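Local coordinates for putative flagellar hook-associated protein (Vibrio parahaemolyticus, PDB 3PWX) that probably serves as a structural component of the bacterial flagellum, as a hook-associated member of the flagellin family, at residues V130-M140 against R200-H211; L155-A163 against E175-I183. One frame throughout, in Å; residues are numbered along the deposited sequence.

Contact 1 (V130-M140 against R200-H211); sequences VAKGVTMDSNM and RHNNLDLMDGAH
Arg200 lays its guanidinium against the backbone at Asp137 and reaches on to the residues beyond it. Arg200 NH1 gives a nearly straight hydrogen bond to Asn139 O (3.2 Å, 174°); the oxygen lies in the guanidinium plane, whereas the donor stands above the plane of the carbonyl. Over one face, toward its rim, lies Asp137 CB, 3.8 Å from Arg200 NH2; Asp137 O also lies over a face, at too poor an angle for a hydrogen bond. An arginine suits this place because its chain, extended from CG to NE, passes obliquely by selenomethionine Met136, whose SE rests 3.3 Å from Arg200 CG. In Met136 a chi1 of 155° swings CG roughly opposite the backbone N, and two further bends turn CE onto Leu204 CD2. Flexible, apolar Met207, also selenomethionine, meets Val134 CG1 tip to tip through CE, while Val130 lies crosswise to both Leu204 and Met207. Histidine fits the other end because its ring N-H can serve a backbone carbonyl: His211 NE2 donates a hydrogen bond to Val130 O (3.0 Å), which lies in the ring plane, just before the type II turn from Ala131 to Val134, where Gly133 accommodates a positive phi. Glu196 holds NH2 of Arg200 in a salt bridge, and Tyr26 meets the His211 ring nearly parallel. The hairpin of strands 127-131 and 134-137 lies along helix 172-223, also touching helix 7-61, and its second strand pairs antiparallel with a strand of the second subunit.

Contact 2 (L155-A163 against E175-I183); sequences LNQIDALIA and EVDASLNAI
Gln157 projects its amide across to helix 172-223 and divides the two N-H groups of NE2 between two acceptors. Gln157 NE2 gives one hydrogen bond to Glu175 OE1 (2.7 Å), met nearly along its C-O bond, and the other to Ser179 OG (3.2 Å). Both oxygens lie close to the amide plane, although that plane is turned 47° from the Glu175 carboxylate. With CG anti to the backbone N (chi1 174°) and a bend at chi2, the glutamine folds against the facing helix, and Gln157 CG rests 3.6 Å from Ser179 CA. It is a knob in the hole formed by Glu175, Ala178, Ser179 and Ala182, part of an antiparallel helical hairpin; the axes of segments 155-163 and 175-183 approach to 9.1 Å, with 155° between their directions. Small alanines suit the walls, since a methyl lets the chain come close: Ala178 CB lies 3.5 Å from Gln157 NE2, and Ala182 CB faces Gln157 CG. Serine is equally compact, and its hydroxyl, while accepting from Gln157, donates to Glu175 O, which also receives the backbone N-H of Ser179. Leu161 sets CB against this hydroxyl and sends CD1 obliquely to Val176 CG2, 3.6 Å away, where Val58 of helix 7-61 joins it.

Overall arrangement
The two contacts share helix 172-223, contact 2 near its start and contact 1 farther along, and their centres are 39 Å apart on opposite sides of the chain's centre. They do not touch; their nearest atoms are about 15 Å apart. In sequence 130-140 comes first, followed by 155-163, 175-183 and 200-211, so the helix pair closes within the larger excursion that contact 1 spans. One long helix therefore receives a beta hairpin at one level and the short helix 154-166 at another, with helix 7-61 alongside at both. Contact 1 also reaches the second subunit, whereas contact 2 stays within its own chain.

Contact 1 (V130-M140 against R200-H211)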
loop_
_atom_site.group_PDB
_atom_site.type_symbol
_atom_site.label_atom_id
_atom_site.label_comp_id
_atom_site.label_asym_id
_atom_site.label_seq_id
_atom_site.Cartn_x
_atom_site.Cartn_y
_atom_site.Cartn_z
ATOM N N VAL A 130 7.477 -0.161 0.104
ATOM C CA VAL A 130 8.195 0.044 -1.093
ATOM C C VAL A 130 8.834 1.431 -1.126
ATOM O O VAL A 130 9.529 1.750 -2.095
ATOM C CB VAL A 130 7.283 -0.214 -2.351
ATOM C CG1 VAL A 130 6.746 -1.672 -2.352
ATOM C CG2 VAL A 130 6.130 0.793 -2.451
ATOM N N ALA A 131 8.538 2.265 -0.113
ATOM C CA ALA A 131 9.228 3.523 0.167
ATOM C C ALA A 131 8.754 3.950 1.545
ATOM O O ALA A 131 7.728 3.444 2.019
ATOM C CB ALA A 131 8.932 4.628 -0.864
ATOM N N LYS A 132 9.477 4.875 2.190
ATOM C CA LYS A 132 9.157 5.283 3.527
ATOM C C LYS A 132 7.687 5.570 3.652
ATOM O O LYS A 132 7.193 6.501 3.035
ATOM C CB LYS A 132 9.950 6.521 3.916
ATOM C CG LYS A 132 9.883 6.818 5.455
ATOM C CD LYS A 132 10.151 5.524 6.287
ATOM C CE LYS A 132 10.654 5.804 7.740
ATOM N NZ LYS A 132 9.547 5.509 8.726
ATOM N N GLY A 133 7.007 4.800 4.487
ATOM C CA GLY A 133 5.571 4.975 4.709
ATOM C C GLY A 133 4.601 4.670 3.538
ATOM O O GLY A 133 3.464 5.163 3.534
ATOM N N VAL A 134 5.037 3.837 2.580
ATOM C CA VAL A 134 4.223 3.493 1.464
ATOM C C VAL A 134 4.179 1.973 1.285
ATOM O O VAL A 134 5.223 1.347 1.095
ATOM C CB VAL A 134 4.780 4.134 0.143
ATOM C CG1 VAL A 134 3.858 3.774 -1.084
ATOM C CG2 VAL A 134 5.033 5.664 0.322
ATOM N N THR A 135 2.985 1.380 1.283
ATOM C CA THR A 135 2.901 -0.045 1.046
ATOM C C THR A 135 2.152 -0.361 -0.221
ATOM O O THR A 135 1.249 0.371 -0.653
ATOM C CB THR A 135 2.195 -0.782 2.178
ATOM O OG1 THR A 135 0.809 -0.449 2.107
ATOM C CG2 THR A 135 2.774 -0.403 3.536
HETATM N N MSE A 136 2.536 -1.456 -0.841
HETATM C CA MSE A 136 1.834 -1.867 -2.073
HETATM C C MSE A 136 1.262 -3.259 -1.811
HETATM O O MSE A 136 1.955 -4.094 -1.181
HETATM C CB MSE A 136 2.793 -1.891 -3.234
HETATM C CG MSE A 136 2.374 -2.814 -4.345
HETATM SE SE MSE A 136 1.092 -1.850 -5.527
HETATM C CE MSE A 136 2.296 -0.235 -5.598
ATOM N N ASP A 137 0.008 -3.508 -2.200
ATOM C CA ASP A 137 -0.600 -4.835 -1.993
ATOM C C ASP A 137 0.042 -5.807 -2.945
ATOM O O ASP A 137 0.272 -5.484 -4.087
ATOM C CB ASP A 137 -2.125 -4.792 -2.175
ATOM C CG ASP A 137 -2.826 -3.841 -1.156
ATOM O OD1 ASP A 137 -2.255 -3.500 -0.053
ATOM O OD2 ASP A 137 -3.982 -3.439 -1.457
ATOM N N SER A 138 0.341 -7.009 -2.488
ATOM C CA SER A 138 1.206 -7.933 -3.216
ATOM C C SER A 138 0.553 -9.246 -3.520
ATOM O O SER A 138 1.139 -10.082 -4.260
ATOM C CB SER A 138 2.494 -8.152 -2.398
ATOM O OG SER A 138 2.194 -8.800 -1.164
ATOM N N ASN A 139 -0.669 -9.470 -3.046
ATOM C CA ASN A 139 -1.340 -10.711 -3.452
ATOM C C ASN A 139 -2.659 -10.605 -4.233
ATOM O O ASN A 139 -3.283 -9.544 -4.231
ATOM C CB ASN A 139 -1.513 -11.626 -2.256
ATOM C CG ASN A 139 -2.487 -11.084 -1.220
ATOM O OD1 ASN A 139 -2.510 -9.881 -0.872
ATOM N ND2 ASN A 139 -3.302 -11.997 -0.692
HETATM N N MSE A 140 -3.040 -11.678 -4.945
HETATM C CA MSE A 140 -4.419 -11.817 -5.435
HETATM C C MSE A 140 -5.025 -12.998 -4.677
HETATM O O MSE A 140 -4.293 -13.789 -4.108
HETATM C CB MSE A 140 -4.507 -12.046 -6.945
HETATM C CG MSE A 140 -4.099 -10.883 -7.833
HETATM SE SE MSE A 140 -5.039 -9.186 -7.454
HETATM C CE MSE A 140 -6.866 -9.727 -7.893
ATOM N N ARG A 200 -0.308 -2.396 -10.791
ATOM C CA ARG A 200 0.704 -2.499 -9.725
ATOM C C ARG A 200 2.136 -2.363 -10.242
ATOM O O ARG A 200 2.875 -1.480 -9.818
ATOM C CB ARG A 200 0.512 -3.750 -8.891
ATOM C CG ARG A 200 -0.622 -3.531 -7.851
ATOM C CD ARG A 200 -0.869 -4.838 -7.081
ATOM N NE ARG A 200 -2.182 -4.872 -6.469
ATOM C CZ ARG A 200 -2.667 -5.950 -5.867
ATOM N NH1 ARG A 200 -1.940 -7.072 -5.808
ATOM N NH2 ARG A 200 -3.884 -5.915 -5.321
ATOM N N HIS A 201 2.496 -3.190 -11.220
ATOM C CA HIS A 201 3.788 -3.002 -11.944
ATOM C C HIS A 201 4.161 -1.569 -12.304
ATOM O O HIS A 201 5.302 -1.182 -12.100
ATOM C CB HIS A 201 3.814 -3.803 -13.235
ATOM C CG HIS A 201 4.146 -5.242 -13.035
ATOM N ND1 HIS A 201 5.262 -5.659 -12.338
ATOM C CD2 HIS A 201 3.537 -6.370 -13.489
ATOM C CE1 HIS A 201 5.309 -6.982 -12.342
ATOM N NE2 HIS A 201 4.284 -7.434 -13.049
ATOM N N ASN A 202 3.221 -0.832 -12.902
ATOM C CA ASN A 202 3.456 0.562 -13.237
ATOM C C ASN A 202 3.703 1.490 -12.043
ATOM O O ASN A 202 4.570 2.356 -12.073
ATOM C CB ASN A 202 2.335 1.076 -14.146
ATOM C CG ASN A 202 2.342 0.368 -15.493
ATOM O OD1 ASN A 202 3.381 -0.169 -15.905
ATOM N ND2 ASN A 202 1.193 0.326 -16.169
ATOM N N ASN A 203 2.943 1.301 -10.986
ATOM C CA ASN A 203 3.085 2.146 -9.864
ATOM C C ASN A 203 4.426 1.852 -9.158
ATOM O O ASN A 203 5.171 2.806 -8.771
ATOM C CB ASN A 203 1.834 2.029 -9.009
ATOM C CG ASN A 203 0.744 2.997 -9.463
ATOM O OD1 ASN A 203 1.041 4.124 -9.931
ATOM N ND2 ASN A 203 -0.497 2.619 -9.281
ATOM N N LEU A 204 4.799 0.569 -9.086
ATOM C CA LEU A 204 6.118 0.209 -8.602
ATOM C C LEU A 204 7.191 0.954 -9.412
ATOM O O LEU A 204 8.099 1.639 -8.867
ATOM C CB LEU A 204 6.347 -1.287 -8.663
ATOM C CG LEU A 204 5.501 -2.098 -7.696
ATOM C CD1 LEU A 204 5.724 -3.554 -7.927
ATOM C CD2 LEU A 204 5.859 -1.727 -6.237
ATOM N N ASP A 205 7.075 0.852 -10.711
ATOM C CA ASP A 205 8.044 1.505 -11.593
ATOM C C ASP A 205 8.196 3.010 -11.367
ATOM O O ASP A 205 9.303 3.525 -11.421
ATOM C CB ASP A 205 7.748 1.096 -13.071
ATOM C CG ASP A 205 8.133 -0.390 -13.323
ATOM O OD1 ASP A 205 8.715 -1.026 -12.380
ATOM O OD2 ASP A 205 7.910 -0.923 -14.412
ATOM N N LEU A 206 7.090 3.701 -11.106
ATOM C CA LEU A 206 7.170 5.082 -10.624
ATOM C C LEU A 206 7.973 5.192 -9.328
ATOM O O LEU A 206 8.856 6.011 -9.262
ATOM C CB LEU A 206 5.800 5.728 -10.429
ATOM C CG LEU A 206 5.102 6.122 -11.717
ATOM C CD1 LEU A 206 3.613 6.259 -11.512
ATOM C CD2 LEU A 206 5.688 7.426 -12.332
HETATM N N MSE A 207 7.684 4.402 -8.303
HETATM C CA MSE A 207 8.477 4.462 -7.066
HETATM C C MSE A 207 9.932 4.179 -7.262
HETATM O O MSE A 207 10.787 4.831 -6.671
HETATM C CB MSE A 207 8.023 3.411 -6.093
HETATM C CG MSE A 207 6.600 3.537 -5.716
HETATM SE SE MSE A 207 6.181 5.034 -4.522
HETATM C CE MSE A 207 4.476 4.115 -4.259
ATOM N N ASP A 208 10.216 3.152 -8.030
ATOM C CA ASP A 208 11.581 2.751 -8.328
ATOM C C ASP A 208 12.371 3.876 -9.072
ATOM O O ASP A 208 13.530 4.169 -8.769
ATOM C CB ASP A 208 11.510 1.473 -9.164
ATOM C CG ASP A 208 12.788 0.712 -9.159
ATOM O OD1 ASP A 208 13.447 0.738 -10.215
ATOM O OD2 ASP A 208 13.149 0.114 -8.110
ATOM N N GLY A 209 11.716 4.543 -10.004
ATOM C CA GLY A 209 12.321 5.675 -10.722
ATOM C C GLY A 209 12.702 6.838 -9.798
ATOM O O GLY A 209 13.754 7.469 -9.957
ATOM N N ALA A 210 11.837 7.114 -8.830
ATOM C CA ALA A 210 12.084 8.163 -7.874
ATOM C C ALA A 210 13.249 7.786 -6.934
ATOM O O ALA A 210 14.077 8.655 -6.564
ATOM C CB ALA A 210 10.831 8.440 -7.104
ATOM N N HIS A 211 13.316 6.499 -6.565
ATOM C CA HIS A 211 14.425 5.959 -5.769
ATOM C C HIS A 211 15.738 6.052 -6.537
ATOM O O HIS A 211 16.785 6.256 -5.957
ATOM C CB HIS A 211 14.167 4.495 -5.444
ATOM C CG HIS A 211 13.230 4.282 -4.299
ATOM N ND1 HIS A 211 13.202 5.107 -3.196
ATOM C CD2 HIS A 211 12.320 3.306 -4.055
ATOM C CE1 HIS A 211 12.286 4.681 -2.347
ATOM N NE2 HIS A 211 11.746 3.582 -2.833
#

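Contact 2 (L155-A163 against E175-I183)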
loop_
_atom_site.group_PDB
_atom_site.type_symbol
_atom_site.label_atom_id
_atom_site.label_comp_id
_atom_site.label_asym_id
_atom_site.label_seq_id
_atom_site.Cartn_x
_atom_site.Cartn_y
_atom_site.Cartn_z
ATOM N N LEU A 155 -16.196 -24.018 -11.065
ATOM C CA LEU A 155 -15.820 -25.427 -11.065
ATOM C C LEU A 155 -16.987 -26.312 -10.663
ATOM O O LEU A 155 -17.129 -27.425 -11.137
ATOM C CB LEU A 155 -14.587 -25.667 -10.208
ATOM C CG LEU A 155 -13.309 -24.992 -10.734
ATOM C CD1 LEU A 155 -12.088 -25.367 -9.882
ATOM C CD2 LEU A 155 -13.005 -25.281 -12.200
ATOM N N ASN A 156 -17.851 -25.795 -9.805
ATOM C CA ASN A 156 -19.078 -26.504 -9.519
ATOM C C ASN A 156 -20.033 -26.477 -10.707
ATOM O O ASN A 156 -20.691 -27.463 -10.976
ATOM C CB ASN A 156 -19.691 -25.972 -8.234
ATOM C CG ASN A 156 -18.861 -26.396 -7.020
ATOM O OD1 ASN A 156 -18.243 -27.463 -7.072
ATOM N ND2 ASN A 156 -18.792 -25.561 -5.957
ATOM N N GLN A 157 -20.061 -25.366 -11.450
ATOM C CA GLN A 157 -21.011 -25.230 -12.491
ATOM C C GLN A 157 -20.580 -26.139 -13.634
ATOM O O GLN A 157 -21.423 -26.699 -14.336
ATOM C CB GLN A 157 -21.085 -23.792 -12.948
ATOM C CG GLN A 157 -21.989 -23.561 -14.192
ATOM C CD GLN A 157 -23.410 -23.961 -13.895
ATOM O OE1 GLN A 157 -23.950 -23.585 -12.848
ATOM N NE2 GLN A 157 -24.028 -24.717 -14.797
ATOM N N ILE A 158 -19.269 -26.307 -13.801
ATOM C CA ILE A 158 -18.763 -27.118 -14.899
ATOM C C ILE A 158 -19.146 -28.595 -14.617
ATOM O O ILE A 158 -19.436 -29.355 -15.565
ATOM C CB ILE A 158 -17.234 -26.903 -15.216
ATOM C CG1 ILE A 158 -16.860 -27.473 -16.593
ATOM C CG2 ILE A 158 -16.364 -27.621 -14.211
ATOM C CD1 ILE A 158 -17.811 -27.063 -17.863
ATOM N N ASP A 159 -19.174 -28.955 -13.320
ATOM C CA ASP A 159 -19.566 -30.322 -12.902
ATOM C C ASP A 159 -21.055 -30.581 -13.101
ATOM O O ASP A 159 -21.432 -31.665 -13.527
ATOM C CB ASP A 159 -19.109 -30.651 -11.445
ATOM C CG ASP A 159 -17.660 -31.188 -11.389
ATOM O OD1 ASP A 159 -17.048 -31.429 -12.467
ATOM O OD2 ASP A 159 -17.120 -31.385 -10.287
ATOM N N ALA A 160 -21.892 -29.579 -12.812
ATOM C CA ALA A 160 -23.319 -29.638 -13.187
ATOM C C ALA A 160 -23.540 -29.821 -14.735
ATOM O O ALA A 160 -24.521 -30.436 -15.190
ATOM C CB ALA A 160 -24.075 -28.423 -12.668
ATOM N N LEU A 161 -22.623 -29.268 -15.519
ATOM C CA LEU A 161 -22.715 -29.400 -16.944
ATOM C C LEU A 161 -22.289 -30.809 -17.360
ATOM O O LEU A 161 -22.963 -31.424 -18.140
ATOM C CB LEU A 161 -21.939 -28.294 -17.685
ATOM C CG LEU A 161 -22.072 -28.576 -19.198
ATOM C CD1 LEU A 161 -23.462 -28.197 -19.716
ATOM C CD2 LEU A 161 -21.000 -27.949 -20.023
ATOM N N ILE A 162 -21.193 -31.315 -16.805
ATOM C CA ILE A 162 -20.718 -32.684 -17.014
ATOM C C ILE A 162 -21.791 -33.752 -16.703
ATOM O O ILE A 162 -21.920 -34.740 -17.403
ATOM C CB ILE A 162 -19.433 -32.938 -16.170
ATOM C CG1 ILE A 162 -18.263 -32.118 -16.739
ATOM C CG2 ILE A 162 -19.135 -34.451 -16.074
ATOM C CD1 ILE A 162 -16.993 -32.117 -15.940
ATOM N N ALA A 163 -22.549 -33.531 -15.642
ATOM C CA ALA A 163 -23.680 -34.363 -15.294
ATOM C C ALA A 163 -24.726 -34.263 -16.400
ATOM O O ALA A 163 -25.195 -35.261 -16.929
ATOM C CB ALA A 163 -24.254 -33.914 -13.932
ATOM N N GLU A 175 -28.375 -25.500 -18.268
ATOM C CA GLU A 175 -27.052 -25.701 -17.656
ATOM C C GLU A 175 -25.976 -25.193 -18.580
ATOM O O GLU A 175 -25.034 -24.508 -18.122
ATOM C CB GLU A 175 -26.757 -27.164 -17.353
ATOM C CG GLU A 175 -27.517 -27.703 -16.170
ATOM C CD GLU A 175 -27.004 -27.217 -14.828
ATOM O OE1 GLU A 175 -26.314 -26.184 -14.742
ATOM O OE2 GLU A 175 -27.328 -27.877 -13.821
ATOM N N VAL A 176 -26.105 -25.535 -19.872
ATOM C CA VAL A 176 -25.221 -24.960 -20.894
ATOM C C VAL A 176 -25.100 -23.429 -20.715
ATOM O O VAL A 176 -23.991 -22.912 -20.586
ATOM C CB VAL A 176 -25.654 -25.385 -22.338
ATOM C CG1 VAL A 176 -25.048 -24.487 -23.460
ATOM C CG2 VAL A 176 -25.333 -26.873 -22.553
ATOM N N ASP A 177 -26.235 -22.725 -20.699
ATOM C CA ASP A 177 -26.264 -21.270 -20.533
ATOM C C ASP A 177 -25.751 -20.839 -19.135
ATOM O O ASP A 177 -25.095 -19.828 -19.016
ATOM C CB ASP A 177 -27.655 -20.689 -20.847
ATOM C CG ASP A 177 -27.988 -20.728 -22.333
ATOM O OD1 ASP A 177 -27.242 -20.084 -23.154
ATOM O OD2 ASP A 177 -29.011 -21.375 -22.696
ATOM N N ALA A 178 -25.998 -21.610 -18.090
ATOM C CA ALA A 178 -25.400 -21.238 -16.795
ATOM C C ALA A 178 -23.889 -21.407 -16.842
ATOM O O ALA A 178 -23.142 -20.569 -16.321
ATOM C CB ALA A 178 -26.014 -22.004 -15.633
ATOM N N SER A 179 -23.460 -22.445 -17.561
ATOM C CA SER A 179 -22.039 -22.751 -17.721
ATOM C C SER A 179 -21.255 -21.697 -18.533
ATOM O O SER A 179 -20.122 -21.358 -18.177
ATOM C CB SER A 179 -21.857 -24.129 -18.327
ATOM O OG SER A 179 -22.604 -25.078 -17.597
ATOM N N LEU A 180 -21.842 -21.178 -19.617
ATOM C CA LEU A 180 -21.170 -20.091 -20.359
ATOM C C LEU A 180 -21.152 -18.799 -19.563
ATOM O O LEU A 180 -20.128 -18.120 -19.506
ATOM C CB LEU A 180 -21.761 -19.900 -21.732
ATOM C CG LEU A 180 -21.593 -21.089 -22.689
ATOM C CD1 LEU A 180 -22.546 -20.937 -23.901
ATOM C CD2 LEU A 180 -20.139 -21.309 -23.149
ATOM N N ASN A 181 -22.264 -18.488 -18.899
ATOM C CA ASN A 181 -22.342 -17.337 -18.002
ATOM C C ASN A 181 -21.348 -17.385 -16.814
ATOM O O ASN A 181 -20.791 -16.345 -16.429
ATOM C CB ASN A 181 -23.779 -17.100 -17.517
ATOM C CG ASN A 181 -24.748 -16.811 -18.661
ATOM O OD1 ASN A 181 -24.353 -16.346 -19.720
ATOM N ND2 ASN A 181 -26.019 -17.084 -18.441
ATOM N N ALA A 182 -21.111 -18.570 -16.259
ATOM C CA ALA A 182 -20.171 -18.713 -15.170
ATOM C C ALA A 182 -18.757 -18.593 -15.687
ATOM O O ALA A 182 -17.873 -17.936 -15.016
ATOM C CB ALA A 182 -20.370 -20.000 -14.441
ATOM N N ILE A 183 -18.516 -19.161 -16.865
ATOM C CA ILE A 183 -17.221 -18.984 -17.519
ATOM C C ILE A 183 -16.983 -17.536 -17.895
ATOM O O ILE A 183 -15.981 -16.985 -17.477
ATOM C CB ILE A 183 -17.026 -19.863 -18.762
ATOM C CG1 ILE A 183 -17.068 -21.346 -18.369
ATOM C CG2 ILE A 183 -15.682 -19.471 -19.416
ATOM C CD1 ILE A 183 -17.112 -22.342 -19.509
#